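Side-chain contacts in ammonium transporter (Kuenenia stuttgartiensis, PDB 6EU6), which probably senses ammonium at the membrane, serving as the sensor part of an ammonium-responsive histidine kinase and built on the ammonium transporter fold: residues A116-F121 / D317-A322; A182-P187 / L374-F379; L380-K383 / R387-V390. All blocks are in the same frame, centred on the assembly; numbering follows the deposited sequence.

Interaction 1 (A116-F121 / D317-A322); sequences AERSGF and DDPVSA. With LMT (dodecyl-beta-D-maltoside), chain E.
Arg118 reaches across to the backbone of Asp317, its NH2 giving a hydrogen bond of 2.7 Å to Asp317 O. The donor lies in the plane of that carbonyl, but the oxygen is tilted 28° out of the guanidinium plane and the bond is bent. NH1 turns back on its own loop instead: it donates to Ala116 O at 3.1 Å, almost exactly in the guanidinium plane, and also to Ala114 O, where helix 93-114 ends. Two torsions put the group there. CG sits between the backbone N and carbonyl carbon (chi1 82°), and a bend at chi2 (-69°) swings the otherwise extended chain toward 317-322. Pro319 rests its CG 3.5 Å from NH1, an oblique apolar neighbour. A water bonded to Asp317 N also bonds weakly to NH2. With NE donating to Gly186 O, an arginine suits this buried place because several carbonyls need donors at once.

The Asp317 carboxylate takes no N-H from Arg118; its OD1 forms a salt bridge with Arg188. Pro319, whose ring restricts phi, is well placed at the second position of the type I turn from Asp318 to Ser321. Asp318 OD1 receives a weak bond from Ala322 N as the next helix begins.

The contact joins the loop between helices 93-114 and 121-144 to the one leading from helix 289-312 into helix 322-340, while Val185 of helix 167-185 lies against Arg118.

Interaction 2 (A182-P187 / L374-F379); sequences AIMVGP and LGMLFF. With ZDM (nonyl 4-O-alpha-D-glucopyranosyl-beta-D-glucopyranoside), chain D.
This is an apolar helix-to-helix contact, made where helix 167-185 ends against the flank of helix 353-385, the last long helix of the bundle. Met184 carries most of it. Its SD lies 3.6 Å from Met376 CE, and the two thioethers, each bent at chi2 and chi3, cross at a slant. Flexible, unbranched methionines suit such a seam because they can curl to follow the neighbouring surface. The Met376 methyl also reaches Ile183 CG2, 4.2 Å away.

Further along, the backbones come closest, and Met184 CB meets Phe379 CB at 3.8 Å. The ring of Phe379 leads off from that meeting: Phe378 CD2 stands over the centre of one face, 3.8 Å above it, and Phe177 of helix 167-185 meets the ring at an angle.

After Val185 the helix stops at Gly186, whose positive phi (93°) and backbone angles would jam a CB against the preceding carbonyl. Ile183 CD1 lies against the alkyl chain of the bound maltoside detergent, near ZDM C22, and Pro187 CG lies 3.1 Å from the sugar oxygen ZDM O61. Within the ammonium transporter fold, the arrangement joins the end of helix 167-185, the fifth of the eleven long helices, to helix 353-385, the eleventh.

Interaction 3 (L380-K383 / R387-V390); sequences LCLK and RLRV. With LMT (dodecyl-beta-D-maltoside), chain E.
Arg387 folds back on Lys383 with its guanidinium beside the lysine's aliphatic chain. Bends at chi2 (-51°) and chi3 (-68°) double the arginine over, whereas Lys383 is stretched out straight, and the two side chains run side by side in the same direction. Lys383 CE lies 3.4 Å above one face of the guanidinium, displaced toward its rim, and Lys383 CG is equally close to Arg387 NH1. The methylenes thus cover a flat polar group, and NH1 is buried with no hydrogen-bond partner in the model. NZ of the lysine passes 4.7 Å from NH1; these like charges probably repel mildly. Arg387 CB, meanwhile, touches LMT O6B of the bound dodecyl maltoside.

Leu388, buried, brings the end of its side chain against the helix. Its CG is 3.9 Å from Lys383 CB, the two side chains crossing nearly at right angles, and its CD2 meets CD2 of Leu382 at the same distance. Branching lets one leucine serve both neighbours, and it also packs on Met184 and Val185 of helix 167-185. Cut back to an alanine, this position would probably leave Leu382 CD2 and Lys383 CB without their apolar mate and open a gap beside Met184.

The chain has by now left helix 353-385 and doubled back against the end of that helix, at the start of the C-terminal tail that follows the eleventh membrane helix in the ammonium transporter family.

Arg389 follows, its backbone O accepting a hydrogen bond from LMT O6B at 2.6 Å. A long, many-donor side chain suits this position: NH1 serves Val185 O and Pro187 O, and NH2 forms a salt bridge with Glu395.

Val390 sets CG1 3.9 Å from LMT C2B and also touches Leu399; a compact, branched apolar residue suits a place between sugar and leucine.

From the N terminus, the 116-121 loop comes first and 182-187 second; 317-322 then returns to the first and 374-379 to the second, so interactions 1 and 2 cross, closing loops of 195 and 186 residues. Interaction 3 follows in series and closes only a short turn; its first segment continues directly from 374-379 along helix 353-385. Backbone bonds from Arg118 O to Val390 N and from Gly120 N to Leu388 O join interaction 1 to interaction 3, while Asp317 CB packs on Pro187 CA between interactions 1 and 2, and Met184 CE on Leu380 CD2 between 2 and 3. Inter-helix loops, the end of helix 167-185 and the C-terminal tail are thereby tied together.

Interaction 1 (A116-F121 / D317-A322)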
loop_
_atom_site.group_PDB
_atom_site.type_symbol
_atom_site.label_atom_id
_atom_site.label_comp_id
_atom_site.label_asym_id
_atom_site.label_seq_id
_atom_site.Cartn_x
_atom_site.Cartn_y
_atom_site.Cartn_z
ATOM N N ALA A 116 -19.756 -13.275 8.333
ATOM C CA ALA A 116 -19.313 -13.963 7.151
ATOM C C ALA A 116 -19.722 -15.445 7.116
ATOM O O ALA A 116 -19.888 -16.125 8.175
ATOM C CB ALA A 116 -17.801 -13.864 7.022
ATOM N N GLU A 117 -19.820 -15.962 5.885
ATOM C CA GLU A 117 -19.964 -17.429 5.647
ATOM C C GLU A 117 -21.395 -17.966 5.721
ATOM O O GLU A 117 -21.646 -18.991 5.114
ATOM C CB GLU A 117 -19.013 -18.326 6.527
ATOM C CG GLU A 117 -17.585 -17.763 6.627
ATOM C CD GLU A 117 -16.533 -18.830 6.492
ATOM O OE1 GLU A 117 -15.871 -18.946 5.449
ATOM O OE2 GLU A 117 -16.372 -19.573 7.452
ATOM N N ARG A 118 -22.316 -17.244 6.355
ATOM C CA ARG A 118 -23.680 -17.767 6.491
ATOM C C ARG A 118 -24.775 -16.727 6.480
ATOM O O ARG A 118 -25.941 -17.073 6.357
ATOM C CB ARG A 118 -23.792 -18.693 7.687
ATOM C CG ARG A 118 -23.986 -17.999 9.054
ATOM C CD ARG A 118 -22.749 -17.238 9.525
ATOM N NE ARG A 118 -22.832 -16.880 10.946
ATOM C CZ ARG A 118 -21.963 -16.163 11.638
ATOM N NH1 ARG A 118 -20.833 -15.753 11.065
ATOM N NH2 ARG A 118 -22.185 -15.872 12.900
ATOM N N SER A 119 -24.431 -15.457 6.577
ATOM C CA SER A 119 -25.386 -14.437 6.353
ATOM C C SER A 119 -25.586 -14.251 4.866
ATOM O O SER A 119 -24.648 -14.514 4.039
ATOM C CB SER A 119 -24.968 -13.144 7.032
ATOM O OG SER A 119 -23.822 -12.582 6.462
ATOM N N GLY A 120 -26.778 -13.758 4.497
ATOM C CA GLY A 120 -27.041 -13.373 3.118
ATOM C C GLY A 120 -26.627 -11.968 2.833
ATOM O O GLY A 120 -26.313 -11.166 3.764
ATOM N N PHE A 121 -26.615 -11.640 1.541
ATOM C CA PHE A 121 -26.228 -10.297 1.080
ATOM C C PHE A 121 -27.013 -9.118 1.690
ATOM O O PHE A 121 -26.446 -8.128 2.146
ATOM C CB PHE A 121 -26.337 -10.238 -0.409
ATOM C CG PHE A 121 -25.670 -9.056 -0.998
ATOM C CD1 PHE A 121 -24.308 -8.886 -0.874
ATOM C CD2 PHE A 121 -26.396 -8.108 -1.706
ATOM C CE1 PHE A 121 -23.664 -7.783 -1.444
ATOM C CE2 PHE A 121 -25.775 -7.011 -2.263
ATOM C CZ PHE A 121 -24.393 -6.862 -2.151
ATOM N N ASP A 317 -20.674 -17.004 17.225
ATOM C CA ASP A 317 -19.709 -17.422 16.207
ATOM C C ASP A 317 -19.238 -16.201 15.365
ATOM O O ASP A 317 -19.997 -15.653 14.528
ATOM C CB ASP A 317 -20.289 -18.494 15.319
ATOM C CG ASP A 317 -19.251 -19.077 14.320
ATOM O OD1 ASP A 317 -18.016 -18.960 14.464
ATOM O OD2 ASP A 317 -19.696 -19.689 13.363
ATOM N N ASP A 318 -17.964 -15.844 15.559
ATOM C CA ASP A 318 -17.355 -14.596 14.980
ATOM C C ASP A 318 -16.112 -15.019 14.215
ATOM O O ASP A 318 -15.038 -15.258 14.810
ATOM C CB ASP A 318 -16.994 -13.718 16.123
ATOM C CG ASP A 318 -16.357 -12.397 15.705
ATOM O OD1 ASP A 318 -16.021 -12.157 14.490
ATOM O OD2 ASP A 318 -16.145 -11.649 16.694
ATOM N N PRO A 319 -16.282 -15.273 12.931
ATOM C CA PRO A 319 -15.204 -15.915 12.149
ATOM C C PRO A 319 -13.870 -15.145 12.146
ATOM O O PRO A 319 -12.857 -15.753 11.967
ATOM C CB PRO A 319 -15.799 -15.930 10.734
ATOM C CG PRO A 319 -17.295 -15.974 10.969
ATOM C CD PRO A 319 -17.501 -15.036 12.106
ATOM N N VAL A 320 -13.863 -13.831 12.390
ATOM C CA VAL A 320 -12.625 -13.047 12.396
ATOM C C VAL A 320 -12.265 -12.478 13.747
ATOM O O VAL A 320 -11.375 -11.681 13.822
ATOM C CB VAL A 320 -12.668 -11.887 11.374
ATOM C CG1 VAL A 320 -13.020 -12.394 9.974
ATOM C CG2 VAL A 320 -13.603 -10.805 11.821
ATOM N N SER A 321 -13.003 -12.847 14.783
ATOM C CA SER A 321 -12.878 -12.299 16.126
ATOM C C SER A 321 -13.087 -10.781 16.169
ATOM O O SER A 321 -12.396 -10.071 16.899
ATOM C CB SER A 321 -11.556 -12.705 16.745
ATOM O OG SER A 321 -11.402 -14.089 16.678
ATOM N N ALA A 322 -13.952 -10.270 15.280
ATOM C CA ALA A 322 -14.253 -8.860 15.205
ATOM C C ALA A 322 -14.734 -8.271 16.547
ATOM O O ALA A 322 -14.416 -7.129 16.916
ATOM C CB ALA A 322 -15.305 -8.615 14.170
HETATM C C1B LMT E . -29.800 -15.480 0.609
HETATM C C2B LMT E . -29.794 -16.930 0.022
HETATM C C3B LMT E . -31.220 -17.396 -0.241
HETATM C C4B LMT E . -31.911 -17.326 1.090
HETATM C C5B LMT E . -31.985 -15.912 1.602
HETATM C C6B LMT E . -32.816 -15.901 2.897
HETATM O O1B LMT E . -30.358 -14.580 -0.341
HETATM O O2B LMT E . -29.107 -17.005 -1.235
HETATM O O3B LMT E . -31.347 -18.746 -0.706
HETATM O "O4'" LMT E . -33.235 -17.861 0.973
HETATM O O5B LMT E . -30.633 -15.397 1.766
HETATM O O6B LMT E . -32.739 -17.151 3.671
HETATM C "C1'" LMT E . -29.480 -11.341 -2.712
HETATM C "C2'" LMT E . -28.498 -12.438 -2.558
HETATM C "C3'" LMT E . -29.108 -13.655 -2.027
HETATM C "C4'" LMT E . -29.655 -13.399 -0.697
HETATM C "C5'" LMT E . -30.575 -12.156 -0.770
HETATM C "C6'" LMT E . -31.029 -11.764 0.620
HETATM O "O1'" LMT E . -28.843 -10.211 -3.267
HETATM O "O2'" LMT E . -28.009 -12.815 -3.815
HETATM O "O3'" LMT E . -28.168 -14.702 -1.871
HETATM O "O5'" LMT E . -29.967 -11.047 -1.414
HETATM O "O6'" LMT E . -29.985 -11.688 1.611
HETATM C C1 LMT E . -29.760 -9.101 -3.458
HETATM C C2 LMT E . -29.070 -7.975 -4.242
HETATM C C3 LMT E . -29.875 -6.681 -4.304
HETATM C C4 LMT E . -29.162 -5.565 -5.107
HETATM C C5 LMT E . -28.697 -4.383 -4.246
HETATM C C6 LMT E . -28.920 -2.975 -4.793
HETATM C C7 LMT E . -28.016 -1.974 -4.046
HETATM C C8 LMT E . -28.739 -0.780 -3.431
HETATM C C9 LMT E . -27.817 0.209 -2.668
HETATM C C10 LMT E . -28.479 1.605 -2.378
HETATM C C11 LMT E . -28.216 2.294 -0.995
HETATM C C12 LMT E . -27.371 3.584 -0.964
HETATM O O HOH W 1 -23.277 -16.611 15.979
#

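Interaction 2 (A182-P187 / L374-F379)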
loop_
_atom_site.group_PDB
_atom_site.type_symbol
_atom_site.label_atom_id
_atom_site.label_comp_id
_atom_site.label_asym_id
_atom_site.label_seq_id
_atom_site.Cartn_x
_atom_site.Cartn_y
_atom_site.Cartn_z
ATOM N N ALA A 182 -24.094 -11.015 14.585
ATOM C CA ALA A 182 -23.668 -12.374 14.683
ATOM C C ALA A 182 -24.697 -13.230 15.485
ATOM O O ALA A 182 -24.899 -14.427 15.225
ATOM C CB ALA A 182 -22.312 -12.474 15.351
ATOM N N ILE A 183 -25.271 -12.613 16.481
ATOM C CA ILE A 183 -26.274 -13.272 17.322
ATOM C C ILE A 183 -27.536 -13.568 16.535
ATOM O O ILE A 183 -28.017 -14.667 16.533
ATOM C CB ILE A 183 -26.644 -12.428 18.563
ATOM C CG1 ILE A 183 -25.534 -12.566 19.585
ATOM C CG2 ILE A 183 -27.898 -12.975 19.274
ATOM C CD1 ILE A 183 -25.636 -11.569 20.734
ATOM N N MET A 184 -28.065 -12.579 15.856
ATOM C CA MET A 184 -29.274 -12.743 15.105
ATOM C C MET A 184 -29.086 -13.642 13.908
ATOM O O MET A 184 -30.021 -14.334 13.527
ATOM C CB MET A 184 -29.779 -11.348 14.728
ATOM C CG MET A 184 -30.196 -10.524 15.946
ATOM S SD MET A 184 -31.549 -11.414 16.825
ATOM C CE MET A 184 -32.702 -11.452 15.487
ATOM N N VAL A 185 -27.909 -13.666 13.275
ATOM C CA VAL A 185 -27.680 -14.609 12.155
ATOM C C VAL A 185 -27.535 -16.084 12.670
ATOM O O VAL A 185 -27.959 -17.054 12.034
ATOM C CB VAL A 185 -26.423 -14.170 11.370
ATOM C CG1 VAL A 185 -25.965 -15.255 10.426
ATOM C CG2 VAL A 185 -26.674 -12.868 10.641
ATOM N N GLY A 186 -26.868 -16.223 13.793
ATOM C CA GLY A 186 -26.622 -17.494 14.407
ATOM C C GLY A 186 -25.297 -18.050 13.959
ATOM O O GLY A 186 -24.691 -17.555 13.008
ATOM N N PRO A 187 -24.862 -19.122 14.598
ATOM C CA PRO A 187 -23.553 -19.696 14.234
ATOM C C PRO A 187 -23.499 -20.397 12.914
ATOM O O PRO A 187 -24.514 -20.773 12.313
ATOM C CB PRO A 187 -23.269 -20.726 15.358
ATOM C CG PRO A 187 -24.409 -20.555 16.355
ATOM C CD PRO A 187 -25.548 -19.905 15.631
ATOM N N LEU A 374 -29.724 -1.059 19.484
ATOM C CA LEU A 374 -30.289 -0.765 18.163
ATOM C C LEU A 374 -29.975 -1.805 17.090
ATOM O O LEU A 374 -30.757 -2.025 16.158
ATOM C CB LEU A 374 -29.847 0.570 17.646
ATOM C CG LEU A 374 -30.594 1.776 18.173
ATOM C CD1 LEU A 374 -30.008 3.074 17.589
ATOM C CD2 LEU A 374 -32.083 1.663 17.795
ATOM N N GLY A 375 -28.829 -2.439 17.210
ATOM C CA GLY A 375 -28.476 -3.469 16.272
ATOM C C GLY A 375 -29.356 -4.661 16.451
ATOM O O GLY A 375 -29.849 -5.230 15.430
ATOM N N MET A 376 -29.593 -5.051 17.716
ATOM C CA MET A 376 -30.596 -6.131 17.961
ATOM C C MET A 376 -31.984 -5.801 17.366
ATOM O O MET A 376 -32.575 -6.627 16.653
ATOM C CB MET A 376 -30.729 -6.487 19.443
ATOM C CG MET A 376 -29.530 -7.232 20.018
ATOM S SD MET A 376 -29.135 -8.850 19.271
ATOM C CE MET A 376 -30.572 -9.749 19.857
ATOM N N LEU A 377 -32.471 -4.593 17.601
ATOM C CA LEU A 377 -33.746 -4.174 17.064
ATOM C C LEU A 377 -33.745 -4.180 15.542
ATOM O O LEU A 377 -34.687 -4.623 14.873
ATOM C CB LEU A 377 -34.107 -2.782 17.626
ATOM C CG LEU A 377 -34.515 -2.921 19.113
ATOM C CD1 LEU A 377 -34.682 -1.615 19.891
ATOM C CD2 LEU A 377 -35.812 -3.717 19.186
ATOM N N PHE A 378 -32.650 -3.708 14.987
ATOM C CA PHE A 378 -32.557 -3.607 13.517
ATOM C C PHE A 378 -32.593 -4.957 12.900
ATOM O O PHE A 378 -33.387 -5.171 11.975
ATOM C CB PHE A 378 -31.314 -2.831 13.081
ATOM C CG PHE A 378 -31.124 -2.814 11.612
ATOM C CD1 PHE A 378 -31.808 -1.905 10.827
ATOM C CD2 PHE A 378 -30.310 -3.756 11.012
ATOM C CE1 PHE A 378 -31.709 -1.936 9.421
ATOM C CE2 PHE A 378 -30.145 -3.752 9.630
ATOM C CZ PHE A 378 -30.873 -2.847 8.828
ATOM N N PHE A 379 -31.793 -5.896 13.419
ATOM C CA PHE A 379 -31.813 -7.227 12.827
ATOM C C PHE A 379 -33.076 -8.038 13.172
ATOM O O PHE A 379 -33.434 -8.907 12.388
ATOM C CB PHE A 379 -30.547 -8.026 13.117
ATOM C CG PHE A 379 -29.366 -7.467 12.376
ATOM C CD1 PHE A 379 -29.243 -7.684 10.993
ATOM C CD2 PHE A 379 -28.414 -6.732 13.010
ATOM C CE1 PHE A 379 -28.212 -7.116 10.257
ATOM C CE2 PHE A 379 -27.354 -6.160 12.285
ATOM C CZ PHE A 379 -27.245 -6.381 10.911
HETATM C C1 ZDM D . -26.571 -18.608 23.656
HETATM O O1 ZDM D . -26.161 -23.329 20.234
HETATM C C2 ZDM D . -26.352 -20.124 23.454
HETATM O O2 ZDM D . -23.849 -25.976 21.449
HETATM C C3 ZDM D . -26.245 -20.716 22.016
HETATM O O3 ZDM D . -27.210 -23.588 23.858
HETATM C C4 ZDM D . -26.264 -19.629 20.931
HETATM O O4 ZDM D . -24.971 -25.248 23.768
HETATM C C5 ZDM D . -26.843 -24.104 22.570
HETATM O O5 ZDM D . -27.229 -18.662 21.294
HETATM C C6 ZDM D . -27.034 -17.797 22.406
HETATM O O6 ZDM D . -25.254 -24.156 17.752
HETATM C C7 ZDM D . -25.386 -24.547 22.588
HETATM O O7 ZDM D . -27.270 -21.703 21.759
HETATM C C8 ZDM D . -25.136 -25.348 21.331
HETATM C C9 ZDM D . -25.197 -24.383 20.133
HETATM C C10 ZDM D . -26.791 -23.025 21.508
HETATM C C11 ZDM D . -25.536 -25.076 18.818
HETATM O O16 ZDM D . -26.369 -16.633 21.855
HETATM C C18 ZDM D . -25.594 -15.678 22.581
HETATM C C19 ZDM D . -26.356 -14.978 23.686
HETATM C C22 ZDM D . -26.025 -13.497 23.786
HETATM C C25 ZDM D . -25.279 -13.138 25.055
HETATM C C28 ZDM D . -24.733 -11.703 25.062
HETATM C C31 ZDM D . -25.711 -10.691 25.635
HETATM C C34 ZDM D . -25.017 -9.477 26.210
HETATM O O49 ZDM D . -25.451 -18.108 24.413
HETATM O O55 ZDM D . -27.439 -20.716 24.143
HETATM C C57 ZDM D . -26.683 -20.168 19.555
HETATM O O61 ZDM D . -25.698 -21.101 19.107
#

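Interaction 3 (L380-K383 / R387-V390)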
loop_
_atom_site.group_PDB
_atom_site.type_symbol
_atom_site.label_atom_id
_atom_site.label_comp_id
_atom_site.label_asym_id
_atom_site.label_seq_id
_atom_site.Cartn_x
_atom_site.Cartn_y
_atom_site.Cartn_z
ATOM N N LEU A 380 -33.727 -7.725 14.288
ATOM C CA LEU A 380 -35.026 -8.324 14.597
ATOM C C LEU A 380 -36.031 -7.861 13.589
ATOM O O LEU A 380 -36.752 -8.670 13.048
ATOM C CB LEU A 380 -35.519 -7.951 15.996
ATOM C CG LEU A 380 -34.894 -8.776 17.115
ATOM C CD1 LEU A 380 -35.123 -8.056 18.431
ATOM C CD2 LEU A 380 -35.368 -10.253 17.209
ATOM N N CYS A 381 -36.074 -6.565 13.307
ATOM C CA CYS A 381 -37.033 -6.043 12.337
ATOM C C CYS A 381 -36.713 -6.508 10.969
ATOM O O CYS A 381 -37.617 -6.905 10.257
ATOM C CB CYS A 381 -37.135 -4.530 12.332
ATOM S SG CYS A 381 -37.643 -3.935 13.950
ATOM N N LEU A 382 -35.437 -6.517 10.577
ATOM C CA LEU A 382 -35.107 -7.081 9.254
ATOM C C LEU A 382 -35.528 -8.562 9.094
ATOM O O LEU A 382 -35.950 -8.995 8.036
ATOM C CB LEU A 382 -33.603 -6.903 8.958
ATOM C CG LEU A 382 -33.086 -7.307 7.594
ATOM C CD1 LEU A 382 -33.797 -6.487 6.519
ATOM C CD2 LEU A 382 -31.565 -7.127 7.435
ATOM N N LYS A 383 -35.309 -9.353 10.115
ATOM C CA LYS A 383 -35.518 -10.757 10.018
ATOM C C LYS A 383 -37.028 -10.976 9.708
ATOM O O LYS A 383 -37.394 -11.908 9.026
ATOM C CB LYS A 383 -35.112 -11.418 11.324
ATOM C CG LYS A 383 -35.269 -12.918 11.335
ATOM C CD LYS A 383 -34.802 -13.528 12.635
ATOM C CE LYS A 383 -35.020 -15.028 12.670
ATOM N NZ LYS A 383 -34.915 -15.485 14.089
ATOM N N ARG A 387 -35.086 -13.286 5.662
ATOM C CA ARG A 387 -34.249 -14.193 6.445
ATOM C C ARG A 387 -32.750 -13.723 6.385
ATOM O O ARG A 387 -32.259 -13.226 5.379
ATOM C CB ARG A 387 -34.418 -15.664 6.043
ATOM C CG ARG A 387 -35.525 -16.424 6.808
ATOM C CD ARG A 387 -35.500 -16.334 8.350
ATOM N NE ARG A 387 -34.350 -17.018 8.991
ATOM C CZ ARG A 387 -33.311 -16.435 9.620
ATOM N NH1 ARG A 387 -33.223 -15.149 9.765
ATOM N NH2 ARG A 387 -32.363 -17.159 10.150
ATOM N N LEU A 388 -32.089 -13.847 7.521
ATOM C CA LEU A 388 -30.774 -13.271 7.724
ATOM C C LEU A 388 -29.733 -14.224 7.210
ATOM O O LEU A 388 -28.624 -13.752 6.855
ATOM C CB LEU A 388 -30.523 -12.942 9.222
ATOM C CG LEU A 388 -31.485 -11.980 9.884
ATOM C CD1 LEU A 388 -31.106 -11.739 11.325
ATOM C CD2 LEU A 388 -31.657 -10.682 9.076
ATOM N N ARG A 389 -30.013 -15.536 7.282
ATOM C CA ARG A 389 -29.057 -16.519 6.799
ATOM C C ARG A 389 -29.362 -17.052 5.432
ATOM O O ARG A 389 -30.501 -17.032 4.973
ATOM C CB ARG A 389 -28.967 -17.756 7.621
ATOM C CG ARG A 389 -28.979 -17.631 9.049
ATOM C CD ARG A 389 -29.103 -19.016 9.637
ATOM N NE ARG A 389 -27.961 -19.908 9.411
ATOM C CZ ARG A 389 -26.974 -20.171 10.265
ATOM N NH1 ARG A 389 -26.848 -19.548 11.443
ATOM N NH2 ARG A 389 -26.081 -21.068 9.940
ATOM N N VAL A 390 -28.338 -17.605 4.808
ATOM C CA VAL A 390 -28.523 -18.403 3.609
ATOM C C VAL A 390 -28.992 -19.817 4.016
ATOM O O VAL A 390 -28.932 -20.203 5.198
ATOM C CB VAL A 390 -27.252 -18.473 2.725
ATOM C CG1 VAL A 390 -26.744 -17.105 2.400
ATOM C CG2 VAL A 390 -26.125 -19.335 3.364
HETATM C C1B LMT E . -29.800 -15.480 0.609
HETATM C C2B LMT E . -29.794 -16.930 0.022
HETATM C C3B LMT E . -31.220 -17.396 -0.241
HETATM C C4B LMT E . -31.911 -17.326 1.090
HETATM C C5B LMT E . -31.985 -15.912 1.602
HETATM C C6B LMT E . -32.816 -15.901 2.897
HETATM O O1B LMT E . -30.358 -14.580 -0.341
HETATM O O2B LMT E . -29.107 -17.005 -1.235
HETATM O O3B LMT E . -31.347 -18.746 -0.706
HETATM O "O4'" LMT E . -33.235 -17.861 0.973
HETATM O O5B LMT E . -30.633 -15.397 1.766
HETATM O O6B LMT E . -32.739 -17.151 3.671
HETATM C "C1'" LMT E . -29.480 -11.341 -2.712
HETATM C "C2'" LMT E . -28.498 -12.438 -2.558
HETATM C "C3'" LMT E . -29.108 -13.655 -2.027
HETATM C "C4'" LMT E . -29.655 -13.399 -0.697
HETATM C "C5'" LMT E . -30.575 -12.156 -0.770
HETATM C "C6'" LMT E . -31.029 -11.764 0.620
HETATM O "O1'" LMT E . -28.843 -10.211 -3.267
HETATM O "O2'" LMT E . -28.009 -12.815 -3.815
HETATM O "O3'" LMT E . -28.168 -14.702 -1.871
HETATM O "O5'" LMT E . -29.967 -11.047 -1.414
HETATM O "O6'" LMT E . -29.985 -11.688 1.611
HETATM C C1 LMT E . -29.760 -9.101 -3.458
HETATM C C2 LMT E . -29.070 -7.975 -4.242
HETATM C C3 LMT E . -29.875 -6.681 -4.304
HETATM C C4 LMT E . -29.162 -5.565 -5.107
HETATM C C5 LMT E . -28.697 -4.383 -4.246
HETATM C C6 LMT E . -28.920 -2.975 -4.793
HETATM C C7 LMT E . -28.016 -1.974 -4.046
HETATM C C8 LMT E . -28.739 -0.780 -3.431
HETATM C C9 LMT E . -27.817 0.209 -2.668
HETATM C C10 LMT E . -28.479 1.605 -2.378
HETATM C C11 LMT E . -28.216 2.294 -0.995
HETATM C C12 LMT E . -27.371 3.584 -0.964
#